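Local coordinates for C381 turret protein (Sulfolobus turreted icosahedral virus, PDB 4IND), which probably forms the turrets of the viral capsid, assembling as five copies of a triple jelly-roll subunit, at residues Y40-I45 and S57-P62; I84-T89 and P136-L141; G200-S205 and V239-T244; I209-S214 and F226-K231; T269-Q274 and T368-Y373. All blocks are in the same frame, centred on the assembly; numbering follows the deposited sequence. Where two conformers were deposited one is given.

Interaction 1 of 5, residues Y40-I45 and S57-P62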
# COMPACT_ATOMS: atom_id res chain seq x y z
N TYR A 40 22.82 -0.71 -40.84
CA TYR A 40 23.36 -1.80 -40.05
C TYR A 40 23.75 -2.92 -40.97
O TYR A 40 23.31 -2.97 -42.11
CB TYR A 40 22.37 -2.27 -39.00
CG TYR A 40 21.20 -3.03 -39.56
CD1 TYR A 40 21.28 -4.41 -39.75
CD2 TYR A 40 20.02 -2.38 -39.88
CE1 TYR A 40 20.20 -5.11 -40.25
CE2 TYR A 40 18.94 -3.07 -40.38
CZ TYR A 40 19.03 -4.44 -40.55
OH TYR A 40 17.96 -5.15 -41.05
N LYS A 41 24.61 -3.81 -40.48
CA LYS A 41 24.98 -5.02 -41.21
C LYS A 41 24.69 -6.16 -40.26
O LYS A 41 25.08 -6.13 -39.09
CB LYS A 41 26.47 -5.07 -41.54
CG LYS A 41 27.02 -3.93 -42.36
CD LYS A 41 28.56 -4.06 -42.44
CE LYS A 41 29.17 -3.02 -43.37
NZ LYS A 41 30.65 -2.96 -43.22
N LEU A 42 24.02 -7.20 -40.75
CA LEU A 42 23.67 -8.30 -39.87
C LEU A 42 24.87 -9.23 -39.81
O LEU A 42 25.38 -9.66 -40.83
CB LEU A 42 22.44 -9.03 -40.38
CG LEU A 42 21.69 -9.90 -39.38
CD1 LEU A 42 21.04 -9.06 -38.28
CD2 LEU A 42 20.63 -10.72 -40.13
N LYS A 43 25.36 -9.50 -38.61
CA LYS A 43 26.56 -10.32 -38.49
C LYS A 43 26.43 -11.39 -37.44
O LYS A 43 25.69 -11.26 -36.47
CB LYS A 43 27.79 -9.47 -38.17
CG LYS A 43 28.27 -8.61 -39.31
CD LYS A 43 29.62 -7.98 -39.00
CE LYS A 43 30.13 -7.15 -40.18
NZ LYS A 43 31.14 -6.14 -39.76
N GLN A 44 27.19 -12.46 -37.62
CA GLN A 44 27.19 -13.48 -36.60
C GLN A 44 28.14 -13.06 -35.47
O GLN A 44 29.33 -12.82 -35.70
CB GLN A 44 27.59 -14.83 -37.18
CG GLN A 44 27.41 -15.96 -36.17
CD GLN A 44 27.31 -17.32 -36.82
OE1 GLN A 44 26.24 -17.73 -37.28
NE2 GLN A 44 28.42 -18.03 -36.84
N ILE A 45 27.61 -12.98 -34.26
CA ILE A 45 28.31 -12.46 -33.09
C ILE A 45 28.50 -13.61 -32.10
O ILE A 45 27.56 -14.35 -31.80
CB ILE A 45 27.46 -11.35 -32.41
CG1 ILE A 45 27.37 -10.11 -33.31
CG2 ILE A 45 27.99 -11.01 -31.02
CD1 ILE A 45 28.69 -9.62 -33.83
N SER A 57 22.88 -13.80 -34.44
CA SER A 57 23.01 -12.89 -35.58
C SER A 57 22.37 -11.58 -35.18
O SER A 57 21.20 -11.55 -34.84
CB SER A 57 22.30 -13.46 -36.80
OG SER A 57 22.94 -14.65 -37.22
N ALA A 58 23.14 -10.50 -35.21
CA ALA A 58 22.69 -9.21 -34.68
C ALA A 58 23.15 -8.07 -35.58
O ALA A 58 24.12 -8.23 -36.33
CB ALA A 58 23.23 -9.02 -33.25
N PRO A 59 22.44 -6.93 -35.53
CA PRO A 59 22.83 -5.77 -36.35
C PRO A 59 24.11 -5.12 -35.80
O PRO A 59 24.25 -4.95 -34.58
CB PRO A 59 21.61 -4.84 -36.20
CG PRO A 59 21.08 -5.19 -34.81
CD PRO A 59 21.20 -6.69 -34.78
N VAL A 60 25.05 -4.82 -36.68
CA VAL A 60 26.28 -4.12 -36.28
C VAL A 60 26.34 -2.77 -37.00
O VAL A 60 26.07 -2.70 -38.19
CB VAL A 60 27.52 -4.94 -36.69
CG1 VAL A 60 28.81 -4.23 -36.23
CG2 VAL A 60 27.45 -6.35 -36.12
N VAL A 61 26.72 -1.72 -36.27
CA VAL A 61 26.91 -0.42 -36.89
C VAL A 61 28.12 -0.47 -37.82
O VAL A 61 29.23 -0.82 -37.41
CB VAL A 61 27.10 0.68 -35.83
CG1 VAL A 61 27.25 2.05 -36.53
CG2 VAL A 61 25.92 0.70 -34.86
N PRO A 62 27.92 -0.11 -39.09
CA PRO A 62 29.03 -0.23 -40.04
C PRO A 62 29.98 0.95 -39.96
O PRO A 62 29.67 1.93 -39.28
CB PRO A 62 28.32 -0.23 -41.40
CG PRO A 62 27.06 0.51 -41.17
CD PRO A 62 26.65 0.26 -39.74
O HOH W 1 23.76 -16.82 -35.85

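Interaction 2 of 5, residues I84-T89 and P136-L141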
# COMPACT_ATOMS: atom_id res chain seq x y z
N ILE A 84 20.90 -1.57 -22.81
CA ILE A 84 21.22 -1.97 -24.18
C ILE A 84 22.34 -3.00 -24.14
O ILE A 84 23.45 -2.68 -23.72
CB ILE A 84 21.70 -0.78 -25.03
CG1 ILE A 84 20.84 0.46 -24.78
CG2 ILE A 84 21.65 -1.16 -26.54
CD1 ILE A 84 21.24 1.69 -25.62
N LYS A 85 22.06 -4.23 -24.56
CA LYS A 85 23.12 -5.24 -24.60
C LYS A 85 23.87 -5.08 -25.89
O LYS A 85 23.28 -5.17 -26.99
CB LYS A 85 22.57 -6.68 -24.51
CG LYS A 85 23.70 -7.71 -24.40
CD LYS A 85 23.20 -9.17 -24.42
CE LYS A 85 22.48 -9.53 -23.13
NZ LYS A 85 23.37 -9.45 -21.95
N VAL A 86 25.16 -4.83 -25.80
CA VAL A 86 25.94 -4.64 -27.04
C VAL A 86 27.18 -5.52 -27.03
O VAL A 86 27.56 -6.07 -25.99
CB VAL A 86 26.37 -3.16 -27.26
CG1 VAL A 86 25.17 -2.24 -27.31
CG2 VAL A 86 27.34 -2.73 -26.16
N TYR A 87 27.81 -5.65 -28.19
CA TYR A 87 29.06 -6.37 -28.30
C TYR A 87 29.99 -5.58 -29.22
O TYR A 87 29.63 -5.22 -30.36
CB TYR A 87 28.86 -7.80 -28.85
CG TYR A 87 30.17 -8.53 -29.03
CD1 TYR A 87 30.76 -9.20 -27.98
CD2 TYR A 87 30.82 -8.55 -30.27
CE1 TYR A 87 31.96 -9.87 -28.13
CE2 TYR A 87 32.03 -9.23 -30.45
CZ TYR A 87 32.60 -9.87 -29.36
OH TYR A 87 33.80 -10.55 -29.49
N ASN A 88 31.19 -5.29 -28.73
CA ASN A 88 32.13 -4.47 -29.47
C ASN A 88 32.96 -5.38 -30.37
O ASN A 88 33.83 -6.12 -29.89
CB ASN A 88 33.03 -3.70 -28.51
CG ASN A 88 34.05 -2.83 -29.25
OD1 ASN A 88 33.96 -2.65 -30.47
ND2 ASN A 88 35.01 -2.28 -28.51
N THR A 89 32.68 -5.38 -31.66
CA THR A 89 33.37 -6.25 -32.60
C THR A 89 34.74 -5.72 -32.97
O THR A 89 35.51 -6.41 -33.60
CB THR A 89 32.59 -6.48 -33.91
OG1 THR A 89 32.52 -5.26 -34.64
CG2 THR A 89 31.16 -6.98 -33.65
N PRO A 136 30.57 2.87 -34.81
CA PRO A 136 30.83 1.76 -35.74
C PRO A 136 31.44 0.54 -35.05
O PRO A 136 32.34 0.68 -34.21
CB PRO A 136 31.83 2.37 -36.73
CG PRO A 136 31.51 3.82 -36.72
CD PRO A 136 31.16 4.14 -35.30
N GLY A 137 30.96 -0.65 -35.42
CA GLY A 137 31.55 -1.87 -34.89
C GLY A 137 30.80 -2.41 -33.69
O GLY A 137 31.04 -3.54 -33.28
N LEU A 138 29.88 -1.63 -33.13
CA LEU A 138 29.06 -2.13 -32.02
C LEU A 138 27.91 -2.95 -32.59
O LEU A 138 27.16 -2.48 -33.45
CB LEU A 138 28.49 -0.98 -31.20
CG LEU A 138 29.18 -0.50 -29.94
CD1 LEU A 138 28.16 0.29 -29.10
CD2 LEU A 138 29.79 -1.66 -29.13
N ALA A 139 27.78 -4.18 -32.13
CA ALA A 139 26.61 -5.00 -32.39
C ALA A 139 25.56 -4.67 -31.32
O ALA A 139 25.89 -4.56 -30.14
CB ALA A 139 27.00 -6.48 -32.30
N ILE A 140 24.30 -4.51 -31.74
CA ILE A 140 23.22 -4.25 -30.79
C ILE A 140 22.37 -5.51 -30.63
O ILE A 140 21.69 -5.92 -31.56
CB ILE A 140 22.35 -3.09 -31.27
CG1 ILE A 140 23.24 -1.93 -31.73
CG2 ILE A 140 21.38 -2.64 -30.19
CD1 ILE A 140 22.50 -0.87 -32.55
N LEU A 141 22.41 -6.11 -29.44
CA LEU A 141 21.75 -7.41 -29.24
C LEU A 141 20.34 -7.31 -28.65
O LEU A 141 19.44 -8.06 -29.05
CB LEU A 141 22.60 -8.34 -28.36
CG LEU A 141 24.08 -8.56 -28.65
CD1 LEU A 141 24.57 -9.87 -28.02
CD2 LEU A 141 24.39 -8.53 -30.11

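Interaction 3 of 5, residues G200-S205 and V239-T244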
# COMPACT_ATOMS: atom_id res chain seq x y z
N GLY A 200 30.55 16.75 -6.55
CA GLY A 200 29.32 17.12 -7.23
C GLY A 200 28.23 17.49 -6.25
O GLY A 200 28.50 17.64 -5.06
N THR A 201 27.00 17.61 -6.74
CA THR A 201 25.86 17.95 -5.90
C THR A 201 24.65 17.17 -6.37
O THR A 201 24.52 16.83 -7.55
CB THR A 201 25.50 19.44 -6.00
OG1 THR A 201 25.15 19.75 -7.35
CG2 THR A 201 26.65 20.31 -5.55
N ILE A 202 23.77 16.89 -5.42
CA ILE A 202 22.46 16.37 -5.74
C ILE A 202 21.45 17.43 -5.32
O ILE A 202 21.53 17.96 -4.22
CB ILE A 202 22.21 15.05 -5.02
CG1 ILE A 202 23.09 13.97 -5.64
CG2 ILE A 202 20.73 14.64 -5.13
CD1 ILE A 202 23.18 12.72 -4.82
N SER A 203 20.52 17.77 -6.20
CA SER A 203 19.57 18.80 -5.85
C SER A 203 18.18 18.58 -6.43
O SER A 203 18.02 17.85 -7.42
CB SER A 203 20.10 20.17 -6.26
OG SER A 203 20.40 20.21 -7.63
N THR A 204 17.19 19.17 -5.77
CA THR A 204 15.86 19.40 -6.33
C THR A 204 15.82 20.91 -6.48
O THR A 204 16.81 21.58 -6.22
CB THR A 204 14.75 18.93 -5.38
OG1 THR A 204 14.85 19.66 -4.15
CG2 THR A 204 14.87 17.45 -5.11
N SER A 205 14.69 21.47 -6.88
CA SER A 205 14.61 22.92 -7.05
C SER A 205 15.14 23.69 -5.83
O SER A 205 14.84 23.34 -4.68
CB SER A 205 13.18 23.36 -7.39
OG SER A 205 12.80 22.88 -8.67
N VAL A 239 14.95 15.40 -9.76
CA VAL A 239 16.23 15.40 -9.04
C VAL A 239 17.35 15.58 -10.06
O VAL A 239 17.31 15.00 -11.15
CB VAL A 239 16.41 14.09 -8.27
CG1 VAL A 239 17.77 14.06 -7.56
CG2 VAL A 239 15.26 13.91 -7.27
N LYS A 240 18.35 16.38 -9.71
CA LYS A 240 19.48 16.61 -10.61
C LYS A 240 20.82 16.34 -9.93
O LYS A 240 21.12 16.90 -8.87
CB LYS A 240 19.43 18.04 -11.13
CG LYS A 240 20.51 18.37 -12.14
CD LYS A 240 20.34 19.80 -12.61
CE LYS A 240 21.48 20.23 -13.49
NZ LYS A 240 21.36 21.68 -13.86
N PHE A 241 21.62 15.46 -10.53
CA PHE A 241 22.97 15.22 -10.05
C PHE A 241 23.93 15.93 -11.00
O PHE A 241 23.79 15.82 -12.21
CB PHE A 241 23.26 13.72 -10.02
CG PHE A 241 24.73 13.40 -10.03
CD1 PHE A 241 25.52 13.69 -8.93
CD2 PHE A 241 25.32 12.82 -11.14
CE1 PHE A 241 26.87 13.40 -8.92
CE2 PHE A 241 26.67 12.51 -11.15
CZ PHE A 241 27.46 12.82 -10.04
N SER A 242 24.87 16.69 -10.45
CA SER A 242 25.84 17.43 -11.27
C SER A 242 27.23 17.12 -10.78
O SER A 242 27.49 17.17 -9.58
CB SER A 242 25.63 18.94 -11.16
OG SER A 242 24.26 19.28 -11.19
N VAL A 243 28.14 16.83 -11.71
CA VAL A 243 29.57 16.74 -11.37
C VAL A 243 30.12 18.15 -11.46
O VAL A 243 29.97 18.81 -12.50
CB VAL A 243 30.33 15.83 -12.35
CG1 VAL A 243 31.80 15.75 -11.96
CG2 VAL A 243 29.71 14.43 -12.39
N THR A 244 30.77 18.63 -10.40
CA THR A 244 31.10 20.07 -10.35
C THR A 244 32.57 20.40 -10.25
O THR A 244 32.94 21.58 -10.26
CB THR A 244 30.37 20.76 -9.17
OG1 THR A 244 30.76 20.11 -7.96
CG2 THR A 244 28.85 20.67 -9.32
O HOH W 2 22.75 19.07 -8.70

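Interaction 4 of 5, residues I209-S214 and F226-K231. With 2HP (dihydrogenphosphate ion), chain B.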
# COMPACT_ATOMS: atom_id res chain seq x y z
N ILE A 209 22.54 18.97 -1.95
CA ILE A 209 23.43 18.17 -1.12
C ILE A 209 24.79 18.04 -1.80
O ILE A 209 24.91 17.43 -2.85
CB ILE A 209 22.87 16.75 -0.92
CG1 ILE A 209 21.45 16.80 -0.36
CG2 ILE A 209 23.79 15.94 -0.01
CD1 ILE A 209 20.71 15.48 -0.51
N PRO A 210 25.84 18.62 -1.19
CA PRO A 210 27.19 18.47 -1.73
C PRO A 210 27.73 17.06 -1.49
O PRO A 210 27.53 16.50 -0.42
CB PRO A 210 28.01 19.46 -0.91
CG PRO A 210 27.00 20.39 -0.28
CD PRO A 210 25.80 19.54 -0.04
N LEU A 211 28.43 16.51 -2.48
CA LEU A 211 29.08 15.23 -2.33
C LEU A 211 30.56 15.52 -2.16
O LEU A 211 31.24 15.92 -3.11
CB LEU A 211 28.84 14.37 -3.58
CG LEU A 211 27.38 14.16 -3.93
CD1 LEU A 211 27.23 13.46 -5.26
CD2 LEU A 211 26.66 13.38 -2.84
N VAL A 212 31.05 15.36 -0.94
CA VAL A 212 32.38 15.85 -0.57
C VAL A 212 33.31 14.74 -0.07
O VAL A 212 32.89 13.84 0.66
CB VAL A 212 32.28 16.94 0.51
CG1 VAL A 212 33.66 17.40 0.96
CG2 VAL A 212 31.45 18.12 -0.00
N ILE A 213 34.58 14.80 -0.47
CA ILE A 213 35.58 13.87 -0.00
C ILE A 213 36.58 14.61 0.88
O ILE A 213 37.17 15.61 0.45
CB ILE A 213 36.34 13.22 -1.19
CG1 ILE A 213 35.37 12.44 -2.07
CG2 ILE A 213 37.47 12.32 -0.67
CD1 ILE A 213 35.94 12.00 -3.42
N SER A 214 36.78 14.13 2.11
CA SER A 214 37.65 14.80 3.07
C SER A 214 39.00 15.20 2.50
O SER A 214 39.42 16.35 2.61
CB SER A 214 37.88 13.93 4.31
OG SER A 214 36.66 13.70 4.98
N PHE A 226 29.61 7.54 -1.92
CA PHE A 226 28.73 8.61 -1.44
C PHE A 226 27.38 7.97 -1.15
O PHE A 226 26.90 7.12 -1.92
CB PHE A 226 28.54 9.69 -2.51
CG PHE A 226 29.80 10.43 -2.86
CD1 PHE A 226 30.47 11.18 -1.90
CD2 PHE A 226 30.31 10.40 -4.14
CE1 PHE A 226 31.63 11.87 -2.22
CE2 PHE A 226 31.46 11.10 -4.48
CZ PHE A 226 32.11 11.83 -3.53
N LEU A 227 26.77 8.35 -0.04
CA LEU A 227 25.45 7.84 0.33
C LEU A 227 24.70 8.98 0.97
O LEU A 227 25.03 9.41 2.09
CB LEU A 227 25.58 6.67 1.31
CG LEU A 227 24.26 6.12 1.87
CD1 LEU A 227 23.29 5.82 0.72
CD2 LEU A 227 24.47 4.89 2.72
N VAL A 228 23.72 9.50 0.26
CA VAL A 228 22.88 10.57 0.79
C VAL A 228 21.41 10.19 0.63
O VAL A 228 21.09 9.21 -0.02
CB VAL A 228 23.17 11.91 0.10
CG1 VAL A 228 24.62 12.30 0.33
CG2 VAL A 228 22.88 11.81 -1.39
N TYR A 229 20.52 10.96 1.24
CA TYR A 229 19.11 10.60 1.23
C TYR A 229 18.28 11.82 0.89
O TYR A 229 18.60 12.92 1.32
CB TYR A 229 18.71 10.05 2.61
CG TYR A 229 19.54 8.89 3.11
CD1 TYR A 229 19.18 7.58 2.84
CD2 TYR A 229 20.66 9.10 3.89
CE1 TYR A 229 19.93 6.51 3.33
CE2 TYR A 229 21.42 8.04 4.37
CZ TYR A 229 21.05 6.75 4.07
OH TYR A 229 21.78 5.68 4.53
N LEU A 230 17.20 11.63 0.14
CA LEU A 230 16.28 12.71 -0.19
C LEU A 230 14.91 12.35 0.29
O LEU A 230 14.41 11.27 -0.02
CB LEU A 230 16.17 12.87 -1.72
CG LEU A 230 17.38 13.36 -2.48
CD1 LEU A 230 17.03 13.45 -3.98
CD2 LEU A 230 17.75 14.70 -1.94
N LYS A 231 14.28 13.26 1.03
CA LYS A 231 12.86 13.09 1.31
C LYS A 231 12.04 13.80 0.24
O LYS A 231 11.98 15.03 0.20
CB LYS A 231 12.49 13.58 2.69
CG LYS A 231 10.98 13.39 2.96
CD LYS A 231 10.55 13.83 4.35
CE LYS A 231 9.07 13.49 4.52
NZ LYS A 231 8.53 13.89 5.83
P 2HP B . 9.93 12.35 8.76
O1 2HP B . 10.83 12.48 9.94
O2 2HP B . 10.88 12.03 7.64
O3 2HP B . 9.17 13.70 8.53
O4 2HP B . 8.94 11.15 8.92

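Interaction 5 of 5, residues T269-Q274 and T368-Y373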
# COMPACT_ATOMS: atom_id res chain seq x y z
N THR A 269 19.68 9.36 17.84
CA THR A 269 18.82 10.13 18.72
C THR A 269 19.75 10.61 19.81
O THR A 269 20.59 9.85 20.27
CB THR A 269 17.71 9.25 19.30
OG1 THR A 269 16.98 8.62 18.23
CG2 THR A 269 16.75 10.09 20.16
N ASN A 270 19.64 11.88 20.18
CA ASN A 270 20.65 12.51 21.02
C ASN A 270 20.04 13.42 22.06
O ASN A 270 19.07 14.15 21.78
CB ASN A 270 21.62 13.32 20.16
CG ASN A 270 22.47 12.44 19.26
OD1 ASN A 270 23.38 11.76 19.71
ND2 ASN A 270 22.17 12.45 17.97
N PHE A 271 20.60 13.35 23.25
CA PHE A 271 20.36 14.31 24.30
C PHE A 271 21.56 15.25 24.24
O PHE A 271 22.70 14.81 24.38
CB PHE A 271 20.33 13.58 25.65
CG PHE A 271 20.15 14.46 26.84
CD1 PHE A 271 18.93 14.49 27.52
CD2 PHE A 271 21.19 15.25 27.32
CE1 PHE A 271 18.75 15.29 28.65
CE2 PHE A 271 21.03 16.06 28.46
CZ PHE A 271 19.80 16.07 29.12
N VAL A 272 21.30 16.53 24.04
CA VAL A 272 22.39 17.49 23.89
C VAL A 272 22.16 18.69 24.79
O VAL A 272 21.03 19.01 25.17
CB VAL A 272 22.59 17.93 22.41
CG1 VAL A 272 21.41 18.74 21.93
CG2 VAL A 272 23.87 18.73 22.27
N THR A 273 23.26 19.34 25.16
CA THR A 273 23.19 20.45 26.09
C THR A 273 23.98 21.62 25.52
O THR A 273 24.99 21.43 24.83
CB THR A 273 23.76 20.05 27.47
OG1 THR A 273 23.37 21.03 28.43
CG2 THR A 273 25.27 19.96 27.42
N GLN A 274 23.52 22.83 25.80
CA GLN A 274 24.17 24.02 25.27
C GLN A 274 23.99 25.16 26.25
O GLN A 274 22.86 25.48 26.62
CB GLN A 274 23.57 24.38 23.92
CG GLN A 274 24.10 25.67 23.32
CD GLN A 274 25.55 25.57 22.92
OE1 GLN A 274 25.96 24.60 22.30
NE2 GLN A 274 26.34 26.58 23.29
N THR A 368 21.14 27.13 30.50
CA THR A 368 21.55 25.91 29.83
C THR A 368 20.34 25.24 29.21
O THR A 368 19.37 24.95 29.90
CB THR A 368 22.24 24.95 30.80
OG1 THR A 368 23.43 25.56 31.30
CG2 THR A 368 22.60 23.64 30.09
N LEU A 369 20.42 25.03 27.89
CA LEU A 369 19.38 24.37 27.15
C LEU A 369 19.73 22.89 27.06
O LEU A 369 20.87 22.54 26.79
CB LEU A 369 19.31 24.95 25.73
CG LEU A 369 18.43 24.22 24.73
CD1 LEU A 369 16.98 24.35 25.13
CD2 LEU A 369 18.65 24.73 23.29
N ILE A 370 18.76 22.03 27.32
CA ILE A 370 18.91 20.63 26.98
C ILE A 370 17.85 20.30 25.95
O ILE A 370 16.74 20.87 25.95
CB ILE A 370 18.83 19.69 28.19
CG1 ILE A 370 17.41 19.65 28.75
CG2 ILE A 370 19.80 20.10 29.28
CD1 ILE A 370 17.34 18.97 30.09
N LEU A 371 18.19 19.39 25.05
CA LEU A 371 17.35 19.08 23.92
C LEU A 371 17.50 17.59 23.60
O LEU A 371 18.62 17.06 23.64
CB LEU A 371 17.76 19.96 22.74
CG LEU A 371 17.10 19.71 21.38
CD1 LEU A 371 15.61 19.98 21.47
CD2 LEU A 371 17.76 20.58 20.32
N VAL A 372 16.38 16.92 23.36
CA VAL A 372 16.41 15.57 22.82
C VAL A 372 15.85 15.65 21.42
O VAL A 372 14.75 16.19 21.22
CB VAL A 372 15.56 14.61 23.65
CG1 VAL A 372 15.51 13.25 22.97
CG2 VAL A 372 16.14 14.48 25.06
N TYR A 373 16.59 15.12 20.45
CA TYR A 373 16.14 15.19 19.05
C TYR A 373 16.58 13.94 18.32
O TYR A 373 17.53 13.25 18.75
CB TYR A 373 16.73 16.42 18.36
CG TYR A 373 18.21 16.30 18.09
CD1 TYR A 373 18.68 15.79 16.89
CD2 TYR A 373 19.15 16.71 19.04
CE1 TYR A 373 20.04 15.69 16.64
CE2 TYR A 373 20.51 16.61 18.79
CZ TYR A 373 20.94 16.09 17.60
OH TYR A 373 22.28 15.97 17.34

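Interaction 1 of 5, residues Y40-I45 and S57-P62
Y40 holds CG between its backbone N and carbonyl carbon (chi1 72°), which lays the ring against P59; CD1 of Y40 sits 3.6 Å from CB of P59. K41 turns CG away from its carbonyl carbon (chi1 -58°) and runs out extended, carrying CE of K41 to 3.5 Å from CB of P62. Both contacts flank an antiparallel beta hairpin, strands 41-49 and 52-60, in the first jelly-roll domain. Four backbone bonds tie K41 to V60 and K43 to A58. The shortest runs from N of V60 to O of K41, at 2.7 Å. L42, P59, Q44 and S57 lie on one face, and CD1 of L42 rests 3.6 Å from the carbonyl C of A58. On the face of K41 and K43, CB of K43 meets CG2 of V60 at 3.7 Å. I45 and V60 continue inward onto A139 of strand 138-147, while L28 of helix 25-31 packs on Y40, L42 and P59. The backbone N of S57 bonds to N13 of a second subunit. At the Q44 end one water links the two strands: it donates to OE1 of Q44 at 3.0 Å and lies 2.7 Å from OG of S57.

Interaction 2 of 5, residues I84-T89 and P136-L141
T89 and G137 close one end of this strand pair. The carbonyl O of G137 takes two bonds from T89: one from the backbone N at 2.9 Å, and a shorter one from OG1 at 2.6 Å that lies in the carbonyl plane on a lone pair. A chi1 of 67° turns OG1 of T89 to the same acceptor as the backbone N-H. Y87 and A139 exchange a pair of backbone bonds, and N of L141 donates to O of K85 at 2.8 Å. On the face of V86, CG2 of V86 meets CD2 of L138 at 4.0 Å. That same CD2 of L138 lies 3.7 Å from CA of N88. On the other face CD of K85 packs on CD1 of L141 at 3.9 Å. Farther out, NZ of K85 forms salt bridges to E115 and E117, and to D72 of a second subunit. ND2 of N88 bonds to O of F92, which probably holds the amide in the loop that follows. V60 and A58 of the hairpin cover A139 and L141. Strands 78-88 and 138-147 are the central pair of a four-stranded antiparallel sheet of the 1-4-2-3 order, as in a jelly-roll sandwich.

Interaction 3 of 5, residues G200-S205 and V239-T244
Strands 200-203 and 239-243 run antiparallel at 170°, with T201 paired to S242 and S203 to K240 by four backbone hydrogen bonds. The shortest joins N of K240 to O of S203 at 2.7 Å. G200 lies close against the partner strand, its CA 3.0 Å from O of S242. On the face of T201 and S203 the polar groups gather round one water. It donates to O of K240 at 2.7 Å and is hydrogen-bonded to OG1 of T201, OG of S203 and OG of S242. A chi1 near +60° in both T201 and S203 tips their hydroxyls to the water's side. The opposite face is apolar. CG2 of I202 touches CG1 of V239 at 3.9 Å, and CG1 of I202 approaches CD1 of F241 at 4.1 Å. L211 packs on both I202 and F241, and L230 on I202 and V239. OG1 of T244 bonds to Q198. At the loop end S205 borders a phosphate pocket with Y236, E237 and D238. Polar groups on one face, with I202, V239 and F241 on the side of the core, fit a strand pair in a beta sandwich, here the middle jelly roll.

Interaction 4 of 5, residues I209-S214 and F226-K231
K231 donates from NZ to O3 of a dihydrogenphosphate ion at 2.8 Å. Its chain is extended to the tip and carries the ammonium out to the ion. H296 also bonds the ion, and E264, E348 and I376 complete the pocket. Between segments 209-214 and 226-231 the contact is apolar, with no hydrogen bond. The strands run nearly antiparallel at 159°, and their axes come no nearer than 8.2 Å, so side chains fill the gap. F226 does most of this. Its CG is turned from the carbonyl carbon (chi1 -65°), which sends the ring across to L211. CB of L211 sits over the ring centre, 3.9 Å from the centroid and 8° off the ring normal, a CH-pi contact. O of V212 lies at the ring edge, near its plane. CG1 of I213 reaches CZ of F226 at 3.6 Å, the side chains about at right angles. I209 and V228 meet tip to tip, CG2 to CG1 at 3.7 Å, and CD2 of L211 touches the same CG1 of V228 at 3.9 Å. Packing is tight where CD1 of I209 comes within 3.4 Å of CD2 of L230. Y229 faces the other way, and its OH bonds to D235 of a second subunit. The F226 ring also meets the rings of Y184 and F199. Strand 208-213 pairs with strand 194-203 in one sheet; strand 221-232 is outermost within this chain in the sheet it shares with 176-187, and the contact forms part of the core between these two sheets.

Interaction 5 of 5, residues T269-Q274 and T368-Y373
Y373 leans its ring across N270. A chi1 of 72° swings the ring over the neighbouring strand. From CB the ring passes the N270 backbone, CD2 of Y373 lying 3.8 Å from O of N270. Next, CE2 of Y373 meets CB of N270 at 3.7 Å, while CG1 of V272 touches that same CE2 from the ring edge, near its plane. CZ of Y373 follows, 3.8 Å from CB of N270. At the tip, OH of Y373 is 3.6 Å from ND2 of N270, with the amide and ring planes 41° apart. The backbones are joined by six hydrogen bonds, two each between N270 and Y373, V272 and L371, and Q274 and L369. On the opposite face F271, with CG trans to its N (chi1 177°), carries its ring to V372 and I370. CD1 of F271 reaches CG2 of V372 at 3.7 Å, and CZ of F271 reaches CB of I370 at 3.9 Å. OG1 of T273 adds a weak bond to O of L369, at 3.3 Å, and packs against CG2 of T368. OG1 of T368 bonds to S275. The F271 ring also meets W331 of a second subunit edge-to-face, and T269, N270 and I370 pack on that subunit too. Strand 266-278 is outermost within this chain, and F271 makes backbone hydrogen bonds to the second subunit. Strand 365-377 lies between it and strand 295-305. Y373 and L369 reach L288 and I287 of strand 283-289, which belongs to the facing sheet of this third jelly roll.

Overall arrangement
The five contacts sample all three domains of the elongated subunit. Interactions 1 and 2 lie in the first and touch, with centres 8 Å apart: O of V61 is 2.6 Å from N of G137, and O of P59 is 2.9 Å from N of I140. Interactions 3 and 4 share the second domain, centres 10 Å apart, with interaction 4 nested in the loop that interaction 3 closes. Interaction 5 is in the third domain, about 67 Å from interaction 1 between centres. Interactions 3 and 4 border different phosphate pockets, through S205 and K231. The K231 pocket also takes H296 and E348 from the third domain, so its ion sits between domains.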